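Local coordinates for thioredoxin domain-containing protein (Sinorhizobium meliloti, PDB 3U5R) that is of unknown function but belongs to the AhpC/TSA family of thioredoxin-fold proteins, which suggests an antioxidant or oxidoreductase role, at residues Gly115-Ala120 with Phe125-Asp130; Asp164-Asn169 with Thr194-Ile199. All coordinates share one frame; numbering follows the deposited sequence.

Contact 1: Gly115-Ala120 with Phe125-Asp130; sequences GAEVKA and FPYLKD
The backbones of helix 111-121 and strand 127-129 come nearest where Val-118 faces Tyr-127, with their CA atoms 7.1 Å apart. This is the return half of a beta-alpha-beta crossover, strand 93-99 to helix 111-121 to strand 127-129, in the mixed five-stranded sheet of the thioredoxin-like fold. Strand 127-129 is an outermost strand of that sheet within the chain, and residues 115-120 meet it through Glu-117 and Val-118, which share a single tyrosine.

Tyr-127 points its CB toward the helix. With CG anti to the backbone N (chi1 -175°), its ring is sent across the helix, so that the CD2-CE2 edge meets Val-118 and Glu-117. Val-118 works at the root of the side chain: CG2 sits 3.7 Å from Tyr-127 CB and 4.0 Å from Tyr-127 CD2, and the two side chains run past each other in opposite directions. One step farther out, Glu-117 offers its aliphatic part. Its CB lies in the plane of the ring, so the helix meets a rim of the ring and not a face at this point. The carboxylate turns away from that apolar patch, its plane 70° from the ring, and OE1 makes a long, weak ion pair with Arg-78.

At the end of the ring away from Val-118, the hydroxyl of Tyr-127 is hydrogen-bonded to Asn-69 OD1 and Asn-99 ND2, which fixes the far end of the ring. At the near edge, Tyr-127 CE2 has both Glu-117 CB and Glu-117 CG at 3.9 Å.

Contact 2: Asp164-Asn169 with Thr194-Ile199; sequences DARPGN and TQVPSI
Two bends in a row set Arg-166 against Val-196, Pro-197 and Ile-199: chi1 of -58° puts CG anti to the carbonyl carbon, and chi2 of -74° folds the chain again, so that the guanidinium swings back beside its own backbone. There Arg-166 NH1 donates to Ala-165 O at 3.0 Å, with the acceptor in the guanidinium plane but the nitrogen well above the carbonyl plane. NH1 also bonds Asp-163 O, and NH2 bonds Gln-161 OE1, so three acceptors, Ala-165 O, Asp-163 O and Gln-161 OE1, hold the group in place. Gln-161 is also backbone-bonded to Val-196.

Held this way, the guanidinium meets the second segment mainly by van der Waals contact. Arg-166 NE lies 3.8 Å from Ile-199 CG1, with the two side chains crossing at about a right angle. Val-196 CG1 comes to the guanidinium edge, near its plane, 4.1 Å from Arg-166 NH2. Between these two hydrophobic residues the Pro-197 carbonyl turns its O toward the same nitrogen, Arg-166 NH2, at 3.6 Å, a contact and not a hydrogen bond.

The backbone behind the arginine is a type II beta turn, Arg-166 to Asn-169, with Gly-168 at positive phi. Asn-169 braces it: ND2 donates to Asp-164 O at 3.0 Å, in the carbonyl plane. Its OD1 accepts from Arg-166 N at 3.1 Å, the donor coming in from above the plane of the Asn-169 amide carbonyl.

The arrangement joins two surface loops on either side of helix 176-186 in the chain, one after strand 156-160 and the other leading into strand 199-202. Ile-199 and Pro-167 both touch Phe-73 of helix 72-75, and Ile-199 also packs on Gln-28 of strand 27-28.

The two contacts follow one another along the chain, contact 1 closing before contact 2 opens, and they do not touch: their centres are 24 Å apart and their nearest atoms about 14 Å. Contact 1 belongs to the mixed five-stranded sheet, at the border formed by strand 127-129. Contact 2 begins in the loop that leaves strand 156-160, the opposite border of that sheet, and ends where strand 199-202 enters the separate three-stranded antiparallel sheet. One therefore packs a crossover helix on the thioredoxin-like core, while the other lays one surface loop against another near the C-terminal part of the chain.

Contact 1: Gly115-Ala120 with Phe125-Asp130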
ATOM      1  N   GLY A 115      -6.050   7.359  11.967  1.00 16.69           N
ATOM      2  CA  GLY A 115      -6.390   8.775  11.799  1.00 16.61           C
ATOM      3  C   GLY A 115      -5.300   9.743  12.322  1.00 18.34           C
ATOM      4  O   GLY A 115      -5.006  10.767  11.675  1.00 15.86           O
ATOM      5  N   ALA A 116      -4.702   9.415  13.465  1.00 16.97           N
ATOM      6  CA  ALA A 116      -3.619  10.261  13.961  1.00 19.52           C
ATOM      7  C   ALA A 116      -2.400  10.124  12.971  1.00 20.99           C
ATOM      8  O   ALA A 116      -1.719  11.127  12.697  1.00 19.66           O
ATOM      9  CB  ALA A 116      -3.200   9.819  15.401  1.00 20.17           C
ATOM     10  N   GLU A 117      -2.112   8.925  12.444  1.00 20.46           N
ATOM     11  CA  GLU A 117      -0.964   8.838  11.454  1.00 21.87           C
ATOM     12  C   GLU A 117      -1.141   9.763  10.282  1.00 19.98           C
ATOM     13  O   GLU A 117      -0.158  10.356   9.857  1.00 19.74           O
ATOM     14  CB  GLU A 117      -0.794   7.486  10.720  1.00 22.92           C
ATOM     15  CG  GLU A 117      -0.174   6.320  11.351  1.00 29.71           C
ATOM     16  CD  GLU A 117       1.290   6.459  11.701  1.00 32.19           C
ATOM     17  OE1 GLU A 117       2.222   6.136  10.880  1.00 29.45           O
ATOM     18  OE2 GLU A 117       1.462   6.849  12.872  1.00 31.04           O
ATOM     19  N   VAL A 118      -2.362   9.836   9.726  1.00 18.02           N
ATOM     20  CA  VAL A 118      -2.636  10.696   8.584  1.00 18.65           C
ATOM     21  C   VAL A 118      -2.209  12.159   8.880  1.00 20.64           C
ATOM     22  O   VAL A 118      -1.471  12.818   8.092  1.00 20.74           O
ATOM     23  CB  VAL A 118      -4.149  10.643   8.176  1.00 17.05           C
ATOM     24  CG1 VAL A 118      -4.476  11.789   7.160  1.00 17.49           C
ATOM     25  CG2 VAL A 118      -4.583   9.216   7.623  1.00 17.01           C
ATOM     26  N   LYS A 119      -2.676  12.692  10.004  1.00 22.31           N
ATOM     27  CA  LYS A 119      -2.341  14.109  10.353  1.00 23.88           C
ATOM     28  C   LYS A 119      -0.853  14.259  10.635  1.00 23.37           C
ATOM     29  O   LYS A 119      -0.254  15.239  10.217  1.00 24.12           O
ATOM     30  CB  LYS A 119      -3.084  14.542  11.634  1.00 25.51           C
ATOM     31  CG  LYS A 119      -4.564  14.197  11.671  1.00 31.30           C
ATOM     32  CD  LYS A 119      -5.226  14.886  12.889  1.00 42.24           C
ATOM     33  CE  LYS A 119      -6.716  15.161  12.648  1.00 49.48           C
ATOM     34  NZ  LYS A 119      -6.931  16.569  12.112  1.00 54.27           N
ATOM     35  N   ALA A 120      -0.247  13.302  11.342  1.00 23.82           N
ATOM     36  CA  ALA A 120       1.157  13.472  11.795  1.00 24.42           C
ATOM     37  C   ALA A 120       2.107  13.409  10.605  1.00 25.30           C
ATOM     38  O   ALA A 120       3.101  14.140  10.572  1.00 25.78           O
ATOM     39  CB  ALA A 120       1.543  12.404  12.822  1.00 24.76           C
ATOM     40  N   PHE A 125      -3.478  10.559   0.852  1.00 15.22           N
ATOM     41  CA  PHE A 125      -4.289   9.429   0.286  1.00 15.48           C
ATOM     42  C   PHE A 125      -5.182   8.858   1.395  1.00 14.25           C
ATOM     43  O   PHE A 125      -4.882   9.013   2.591  1.00 13.40           O
ATOM     44  CB  PHE A 125      -3.360   8.319  -0.196  1.00 11.85           C
ATOM     45  CG  PHE A 125      -2.245   8.022   0.774  1.00 16.08           C
ATOM     46  CD1 PHE A 125      -1.021   8.627   0.636  1.00 12.99           C
ATOM     47  CD2 PHE A 125      -2.440   7.124   1.824  1.00 13.55           C
ATOM     48  CE1 PHE A 125       0.054   8.342   1.522  1.00 12.92           C
ATOM     49  CE2 PHE A 125      -1.364   6.795   2.733  1.00 19.64           C
ATOM     50  CZ  PHE A 125      -0.115   7.462   2.593  1.00 19.49           C
ATOM     51  N   PRO A 126      -6.284   8.220   1.008  1.00 12.65           N
ATOM     52  CA  PRO A 126      -7.035   7.598   2.078  1.00 13.12           C
ATOM     53  C   PRO A 126      -6.238   6.438   2.789  1.00 14.34           C
ATOM     54  O   PRO A 126      -5.594   5.600   2.125  1.00 14.77           O
ATOM     55  CB  PRO A 126      -8.298   7.084   1.354  1.00 13.70           C
ATOM     56  CG  PRO A 126      -7.804   6.913  -0.158  1.00 14.83           C
ATOM     57  CD  PRO A 126      -6.948   8.124  -0.320  1.00 10.39           C
ATOM     58  N   TYR A 127      -6.303   6.408   4.126  1.00 11.76           N
ATOM     59  CA  TYR A 127      -5.675   5.381   4.910  1.00 12.67           C
ATOM     60  C   TYR A 127      -6.758   4.740   5.732  1.00 13.51           C
ATOM     61  O   TYR A 127      -7.324   5.348   6.638  1.00 15.05           O
ATOM     62  CB  TYR A 127      -4.567   6.024   5.770  1.00  9.45           C
ATOM     63  CG  TYR A 127      -3.732   5.085   6.565  1.00 16.91           C
ATOM     64  CD1 TYR A 127      -3.708   3.692   6.302  1.00 13.55           C
ATOM     65  CD2 TYR A 127      -2.960   5.570   7.633  1.00 11.49           C
ATOM     66  CE1 TYR A 127      -2.924   2.832   7.105  1.00 14.10           C
ATOM     67  CE2 TYR A 127      -2.151   4.715   8.406  1.00 10.80           C
ATOM     68  CZ  TYR A 127      -2.134   3.379   8.143  1.00 15.26           C
ATOM     69  OH  TYR A 127      -1.366   2.554   8.959  1.00 17.40           O
ATOM     70  N   LEU A 128      -7.044   3.489   5.415  1.00 14.74           N
ATOM     71  CA  LEU A 128      -8.267   2.851   5.887  1.00 16.28           C
ATOM     72  C   LEU A 128      -7.991   1.712   6.810  1.00 17.87           C
ATOM     73  O   LEU A 128      -6.947   1.072   6.709  1.00 16.97           O
ATOM     74  CB  LEU A 128      -8.972   2.285   4.661  1.00 15.31           C
ATOM     75  CG  LEU A 128      -9.138   3.349   3.573  1.00 15.75           C
ATOM     76  CD1 LEU A 128      -9.828   2.744   2.357  1.00 12.66           C
ATOM     77  CD2 LEU A 128      -9.950   4.612   4.101  1.00 13.30           C
ATOM     78  N   LYS A 129      -8.949   1.383   7.665  1.00 20.26           N
ATOM     79  CA  LYS A 129      -8.790   0.208   8.537  1.00 19.97           C
ATOM     80  C   LYS A 129      -9.502  -1.031   7.987  1.00 21.99           C
ATOM     81  O   LYS A 129     -10.711  -0.943   7.723  1.00 22.32           O
ATOM     82  CB  LYS A 129      -9.338   0.489   9.918  1.00 19.73           C
ATOM     83  CG  LYS A 129      -9.136  -0.704  10.887  1.00 20.21           C
ATOM     84  CD  LYS A 129      -7.701  -0.750  11.346  1.00 17.49           C
ATOM     85  CE  LYS A 129      -7.471  -2.112  12.021  1.00 18.55           C
ATOM     86  NZ  LYS A 129      -5.989  -2.182  12.179  1.00 21.64           N
ATOM     87  N   ASP A 130      -8.793  -2.184   7.867  1.00 20.69           N
ATOM     88  CA  ASP A 130      -9.413  -3.492   7.429  1.00 22.43           C
ATOM     89  C   ASP A 130      -9.589  -4.404   8.670  1.00 21.96           C
ATOM     90  O   ASP A 130      -8.795  -5.321   8.872  1.00 21.20           O
ATOM     91  CB  ASP A 130      -8.537  -4.107   6.306  1.00 20.44           C
ATOM     92  CG  ASP A 130      -8.841  -5.568   5.954  1.00 23.40           C
ATOM     93  OD1 ASP A 130      -9.998  -6.000   5.975  1.00 21.34           O
ATOM     94  OD2 ASP A 130      -7.864  -6.300   5.601  1.00 22.79           O
TER

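Contact 2: Asp164-Asn169 with Thr194-Ile199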
ATOM      1  N   ASP A 164      14.998  -0.109  -2.949  1.00 17.18           N
ATOM      2  CA  ASP A 164      15.983  -1.076  -2.396  1.00 20.38           C
ATOM      3  C   ASP A 164      16.293  -0.754  -0.897  1.00 19.36           C
ATOM      4  O   ASP A 164      17.090  -1.476  -0.258  1.00 19.36           O
ATOM      5  CB  ASP A 164      17.344  -1.022  -3.190  1.00 22.15           C
ATOM      6  CG  ASP A 164      17.301  -1.681  -4.613  1.00 34.19           C
ATOM      7  OD1 ASP A 164      16.611  -2.721  -4.780  1.00 40.57           O
ATOM      8  OD2 ASP A 164      18.048  -1.192  -5.576  1.00 37.26           O
ATOM      9  N   ALA A 165      15.748   0.342  -0.352  1.00 18.24           N
ATOM     10  CA  ALA A 165      16.072   0.738   1.028  1.00 16.90           C
ATOM     11  C   ALA A 165      15.464  -0.245   2.038  1.00 17.91           C
ATOM     12  O   ALA A 165      14.275  -0.717   1.901  1.00 16.31           O
ATOM     13  CB  ALA A 165      15.608   2.179   1.315  1.00 16.51           C
ATOM     14  N   ARG A 166      16.257  -0.550   3.076  1.00 15.59           N
ATOM     15  CA  ARG A 166      15.808  -1.384   4.204  1.00 15.54           C
ATOM     16  C   ARG A 166      16.313  -0.756   5.499  1.00 14.39           C
ATOM     17  O   ARG A 166      17.265  -0.011   5.461  1.00 13.00           O
ATOM     18  CB  ARG A 166      16.395  -2.835   4.093  1.00 14.63           C
ATOM     19  CG  ARG A 166      16.005  -3.585   2.751  1.00 17.66           C
ATOM     20  CD  ARG A 166      14.494  -4.046   2.749  1.00 16.13           C
ATOM     21  NE  ARG A 166      14.131  -4.829   1.550  1.00 17.95           N
ATOM     22  CZ  ARG A 166      13.762  -4.350   0.352  1.00 21.90           C
ATOM     23  NH1 ARG A 166      13.736  -3.031   0.125  1.00 16.83           N
ATOM     24  NH2 ARG A 166      13.439  -5.210  -0.671  1.00 17.48           N
ATOM     25  N   PRO A 167      15.648  -0.990   6.624  1.00 15.53           N
ATOM     26  CA  PRO A 167      16.148  -0.338   7.857  1.00 16.55           C
ATOM     27  C   PRO A 167      17.616  -0.748   8.106  1.00 15.96           C
ATOM     28  O   PRO A 167      17.890  -1.954   8.142  1.00 17.52           O
ATOM     29  CB  PRO A 167      15.297  -0.979   8.916  1.00 16.42           C
ATOM     30  CG  PRO A 167      14.028  -1.251   8.181  1.00 16.21           C
ATOM     31  CD  PRO A 167      14.367  -1.681   6.860  1.00 15.97           C
ATOM     32  N   GLY A 168      18.511   0.237   8.197  1.00 16.05           N
ATOM     33  CA  GLY A 168      19.929   0.011   8.543  1.00 14.56           C
ATOM     34  C   GLY A 168      20.790  -0.376   7.366  1.00 15.90           C
ATOM     35  O   GLY A 168      22.002  -0.610   7.564  1.00 15.41           O
ATOM     36  N   ASN A 169      20.214  -0.455   6.139  1.00 13.45           N
ATOM     37  CA  ASN A 169      21.089  -0.868   4.983  1.00 14.90           C
ATOM     38  C   ASN A 169      21.767   0.293   4.298  1.00 15.03           C
ATOM     39  O   ASN A 169      22.462   0.106   3.309  1.00 15.64           O
ATOM     40  CB  ASN A 169      20.406  -1.827   3.941  1.00 13.04           C
ATOM     41  CG  ASN A 169      19.542  -1.114   2.905  1.00 14.44           C
ATOM     42  OD1 ASN A 169      19.258   0.089   2.980  1.00 12.13           O
ATOM     43  ND2 ASN A 169      19.112  -1.887   1.899  1.00 14.42           N
ATOM     44  N   THR A 194      11.754  -7.054 -13.569  1.00 29.73           N
ATOM     45  CA  THR A 194      12.392  -7.288 -12.262  1.00 29.84           C
ATOM     46  C   THR A 194      11.530  -6.669 -11.196  1.00 27.80           C
ATOM     47  O   THR A 194      11.486  -5.408 -11.082  1.00 29.33           O
ATOM     48  CB  THR A 194      13.769  -6.570 -12.165  1.00 31.05           C
ATOM     49  OG1 THR A 194      14.582  -7.068 -13.208  1.00 35.68           O
ATOM     50  CG2 THR A 194      14.522  -6.797 -10.728  1.00 33.52           C
ATOM     51  N   GLN A 195      10.847  -7.514 -10.424  1.00 23.26           N
ATOM     52  CA  GLN A 195      10.085  -7.007  -9.300  1.00 20.59           C
ATOM     53  C   GLN A 195      10.573  -7.713  -8.043  1.00 19.79           C
ATOM     54  O   GLN A 195      10.167  -8.835  -7.713  1.00 19.20           O
ATOM     55  CB  GLN A 195       8.559  -7.149  -9.492  1.00 19.35           C
ATOM     56  CG  GLN A 195       8.129  -6.683 -10.892  1.00 18.65           C
ATOM     57  CD  GLN A 195       6.631  -6.552 -11.092  1.00 14.48           C
ATOM     58  OE1 GLN A 195       5.838  -6.922 -10.226  1.00 12.99           O
ATOM     59  NE2 GLN A 195       6.240  -6.047 -12.259  1.00 18.90           N
ATOM     60  N   VAL A 196      11.364  -7.001  -7.260  1.00 18.24           N
ATOM     61  CA  VAL A 196      11.859  -7.600  -5.998  1.00 17.89           C
ATOM     62  C   VAL A 196      10.757  -7.608  -4.959  1.00 17.66           C
ATOM     63  O   VAL A 196      10.115  -6.586  -4.751  1.00 19.61           O
ATOM     64  CB  VAL A 196      13.033  -6.784  -5.503  1.00 18.70           C
ATOM     65  CG1 VAL A 196      13.581  -7.383  -4.153  1.00 18.39           C
ATOM     66  CG2 VAL A 196      14.137  -6.674  -6.683  1.00 22.31           C
ATOM     67  N   PRO A 197      10.567  -8.727  -4.261  1.00 17.55           N
ATOM     68  CA  PRO A 197       9.511  -8.785  -3.261  1.00 17.60           C
ATOM     69  C   PRO A 197       9.760  -7.774  -2.113  1.00 18.44           C
ATOM     70  O   PRO A 197      10.910  -7.569  -1.749  1.00 16.41           O
ATOM     71  CB  PRO A 197       9.598 -10.213  -2.700  1.00 17.07           C
ATOM     72  CG  PRO A 197      10.373 -11.022  -3.788  1.00 20.23           C
ATOM     73  CD  PRO A 197      11.234 -10.041  -4.531  1.00 17.66           C
ATOM     74  N   SER A 198       8.703  -7.177  -1.535  1.00 16.42           N
ATOM     75  CA  SER A 198       8.975  -6.309  -0.393  1.00 17.92           C
ATOM     76  C   SER A 198       9.205  -7.214   0.794  1.00 18.97           C
ATOM     77  O   SER A 198       8.850  -8.397   0.782  1.00 17.97           O
ATOM     78  CB  SER A 198       7.792  -5.360  -0.096  1.00 17.77           C
ATOM     79  OG  SER A 198       6.620  -6.127   0.115  1.00 24.01           O
ATOM     80  N   ILE A 199       9.777  -6.633   1.834  1.00 20.68           N
ATOM     81  CA  ILE A 199      10.021  -7.302   3.097  1.00 22.31           C
ATOM     82  C   ILE A 199       9.419  -6.454   4.149  1.00 20.46           C
ATOM     83  O   ILE A 199       9.548  -5.222   4.096  1.00 20.30           O
ATOM     84  CB  ILE A 199      11.506  -7.315   3.388  1.00 22.89           C
ATOM     85  CG1 ILE A 199      12.218  -8.081   2.274  1.00 29.79           C
ATOM     86  CG2 ILE A 199      11.789  -7.963   4.814  1.00 29.49           C
ATOM     87  CD1 ILE A 199      12.165  -9.582   2.432  1.00 36.45           C
TER